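PDB 5G5Y: fructooligosaccharide ABC transporter substrate-binding protein FusA from Streptococcus pneumoniae, which binds short- and long-chain fructooligosaccharides, preferring tetrasaccharides and larger, and delivers them to the FusBC-MsmK ABC transporter for import. Local coordinates for residues I82-I88 against H115-F119. Residues are numbered along the deposited sequence; the frame is centred on the assembly and turned at random.
With ZN (zinc ion), chain K.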
loop_
_atom_site.group_PDB
_atom_site.type_symbol
_atom_site.label_atom_id
_atom_site.label_comp_id
_atom_site.label_asym_id
_atom_site.label_seq_id
_atom_site.Cartn_x
_atom_site.Cartn_y
_atom_site.Cartn_z
ATOM N N ILE A 82 -16.814 -19.824 8.339
ATOM C CA ILE A 82 -16.251 -21.157 8.495
ATOM C C ILE A 82 -14.797 -21.238 8.011
ATOM O O ILE A 82 -14.364 -20.413 7.167
ATOM C CB ILE A 82 -17.084 -22.212 7.741
ATOM C CG1 ILE A 82 -17.080 -21.978 6.212
ATOM C CG2 ILE A 82 -18.511 -22.183 8.291
ATOM C CD1 ILE A 82 -17.555 -23.169 5.395
ATOM N N PRO A 83 -14.041 -22.232 8.539
ATOM C CA PRO A 83 -12.735 -22.508 7.964
ATOM C C PRO A 83 -12.871 -23.073 6.547
ATOM O O PRO A 83 -13.781 -23.857 6.271
ATOM C CB PRO A 83 -12.117 -23.545 8.920
ATOM C CG PRO A 83 -13.007 -23.610 10.107
ATOM C CD PRO A 83 -14.363 -23.142 9.657
ATOM N N VAL A 84 -11.960 -22.680 5.666
ATOM C CA VAL A 84 -12.030 -23.037 4.247
ATOM C C VAL A 84 -10.807 -23.790 3.703
ATOM O O VAL A 84 -10.765 -24.057 2.503
ATOM C CB VAL A 84 -12.228 -21.773 3.377
ATOM C CG1 VAL A 84 -13.481 -21.037 3.799
ATOM C CG2 VAL A 84 -11.017 -20.848 3.465
ATOM N N GLU A 85 -9.825 -24.108 4.549
ATOM C CA GLU A 85 -8.593 -24.781 4.071
ATOM C C GLU A 85 -8.879 -26.098 3.343
ATOM O O GLU A 85 -8.227 -26.380 2.350
ATOM C CB GLU A 85 -7.515 -24.960 5.155
ATOM C CG GLU A 85 -7.866 -25.866 6.322
ATOM C CD GLU A 85 -8.664 -25.170 7.406
ATOM O OE1 GLU A 85 -9.030 -23.979 7.254
ATOM O OE2 GLU A 85 -8.930 -25.839 8.424
ATOM N N ASP A 86 -9.868 -26.849 3.794
ATOM C CA ASP A 86 -10.201 -28.161 3.184
ATOM C C ASP A 86 -10.880 -27.969 1.825
ATOM O O ASP A 86 -10.740 -28.793 0.942
ATOM C CB ASP A 86 -11.112 -28.996 4.099
ATOM C CG ASP A 86 -10.409 -29.466 5.408
ATOM O OD1 ASP A 86 -9.156 -29.531 5.483
ATOM O OD2 ASP A 86 -11.123 -29.795 6.385
ATOM N N LEU A 87 -11.632 -26.881 1.684
ATOM C CA LEU A 87 -12.294 -26.534 0.443
ATOM C C LEU A 87 -11.252 -26.133 -0.599
ATOM O O LEU A 87 -11.399 -26.462 -1.785
ATOM C CB LEU A 87 -13.309 -25.399 0.652
ATOM C CG LEU A 87 -14.461 -25.739 1.599
ATOM C CD1 LEU A 87 -15.275 -24.496 1.867
ATOM C CD2 LEU A 87 -15.344 -26.862 1.045
ATOM N N ILE A 88 -10.178 -25.466 -0.152
ATOM C CA ILE A 88 -9.095 -25.110 -1.064
ATOM C C ILE A 88 -8.481 -26.368 -1.656
ATOM O O ILE A 88 -8.390 -26.528 -2.885
ATOM C CB ILE A 88 -8.016 -24.250 -0.391
ATOM C CG1 ILE A 88 -8.637 -22.904 0.005
ATOM C CG2 ILE A 88 -6.808 -24.071 -1.315
ATOM C CD1 ILE A 88 -7.742 -22.026 0.879
ATOM N N HIS A 115 -6.265 -22.631 10.967
ATOM C CA HIS A 115 -7.310 -22.527 9.946
ATOM C C HIS A 115 -7.119 -21.349 8.974
ATOM O O HIS A 115 -6.461 -20.356 9.294
ATOM C CB HIS A 115 -8.666 -22.399 10.618
ATOM C CG HIS A 115 -9.065 -23.627 11.344
ATOM N ND1 HIS A 115 -9.235 -24.827 10.690
ATOM C CD2 HIS A 115 -9.293 -23.870 12.656
ATOM C CE1 HIS A 115 -9.561 -25.759 11.562
ATOM N NE2 HIS A 115 -9.593 -25.208 12.758
ATOM N N ILE A 116 -7.725 -21.472 7.793
ATOM C CA ILE A 116 -7.843 -20.330 6.865
ATOM C C ILE A 116 -9.312 -19.922 6.893
ATOM O O ILE A 116 -10.191 -20.797 6.781
ATOM C CB ILE A 116 -7.374 -20.724 5.449
ATOM C CG1 ILE A 116 -5.889 -21.078 5.494
ATOM C CG2 ILE A 116 -7.630 -19.608 4.441
ATOM C CD1 ILE A 116 -5.363 -21.716 4.229
ATOM N N TYR A 117 -9.588 -18.624 7.095
ATOM C CA TYR A 117 -10.961 -18.118 7.208
ATOM C C TYR A 117 -11.431 -17.228 6.073
ATOM O O TYR A 117 -12.574 -16.798 6.089
ATOM C CB TYR A 117 -11.117 -17.356 8.527
ATOM C CG TYR A 117 -10.965 -18.247 9.734
ATOM C CD1 TYR A 117 -11.950 -19.174 10.057
ATOM C CD2 TYR A 117 -9.846 -18.173 10.553
ATOM C CE1 TYR A 117 -11.838 -19.996 11.173
ATOM C CE2 TYR A 117 -9.733 -18.988 11.696
ATOM C CZ TYR A 117 -10.736 -19.895 11.992
ATOM O OH TYR A 117 -10.626 -20.756 13.090
ATOM N N SER A 118 -10.566 -16.924 5.108
ATOM C CA SER A 118 -10.915 -15.951 4.094
ATOM C C SER A 118 -10.068 -16.149 2.871
ATOM O O SER A 118 -9.024 -16.796 2.938
ATOM C CB SER A 118 -10.781 -14.501 4.629
ATOM O OG SER A 118 -9.460 -14.146 4.934
ATOM N N PHE A 119 -10.517 -15.597 1.760
ATOM C CA PHE A 119 -9.777 -15.675 0.513
ATOM C C PHE A 119 -9.211 -14.296 0.150
ATOM O O PHE A 119 -9.943 -13.306 0.159
ATOM C CB PHE A 119 -10.689 -16.163 -0.600
ATOM C CG PHE A 119 -11.254 -17.531 -0.356
ATOM C CD1 PHE A 119 -10.543 -18.659 -0.734
ATOM C CD2 PHE A 119 -12.481 -17.707 0.244
ATOM C CE1 PHE A 119 -11.046 -19.939 -0.516
ATOM C CE2 PHE A 119 -13.003 -18.998 0.450
ATOM C CZ PHE A 119 -12.286 -20.101 0.068
HETATM ZN ZN ZN K . -9.778 -25.906 14.979
HETATM O O HOH W 1 -15.009 -18.224 5.578
HETATM O O HOH W 2 -7.657 -25.040 16.039
HETATM O O HOH W 3 -11.417 -26.808 14.144
HETATM O O HOH W 4 -8.500 -26.867 14.597
#
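Pro83 CG sits over one face of the His115 imidazole, 4.2 Å from the ring centroid, in a CH-pi contact. At the edge of the same ring, the Glu85 carboxylate accepts a hydrogen bond from ND1. His115 ND1 to Glu85 OE2 is short, at 2.5 Å. OE2 lies close to the ring plane and is met on its syn side, with ring and carboxylate planes 36° apart. On the other ring nitrogen, His115 NE2 binds a zinc ion at 2.3 Å; waters are its other modelled ligands, though one stands too close to the metal to be trusted. The carboxylate thus fixes the ring's rotation as a second-shell group and would be expected to make NE2 a stronger donor to the metal. The Tyr117 ring has Ile82 O at its edge, while Pro83 CG meets it obliquely. The Tyr117 hydroxyl is hydrogen-bonded to Asp113.

Glu85 also grips the backbone. Glu85 OE1 accepts a hydrogen bond from Ile116 N at 2.9 Å, from above the carboxylate plane. The Glu85 side chain reaches it by a bend at chi2 (-83°), which turns the carboxylate back over 115-119. Beside it, Val84 N donates to Ile116 O at 2.8 Å. One water lies within hydrogen-bonding distance of both Ile82 O and Tyr117 O.

The buried end is apolar. Val84 CG2 touches Ile116 CG2 and, at 3.7 Å, Phe119 CZ. Val84 CG2 and Ile88 CG1 both approach the Phe119 ring obliquely. The Ile88 and Phe119 side chains pass in opposite directions, and Ile88 CD1 meets Ile116 CD1. Ile312 and helix 319-329 continue this core around Phe119, whose side chain lies near the substrate-binding Lys309.

Val84 occupies the N-cap position of helix 85-91. The arrangement is a loop pinned to a helix start within one lobe of a solute-binding protein, with a His-carboxylate pair at a surface zinc site.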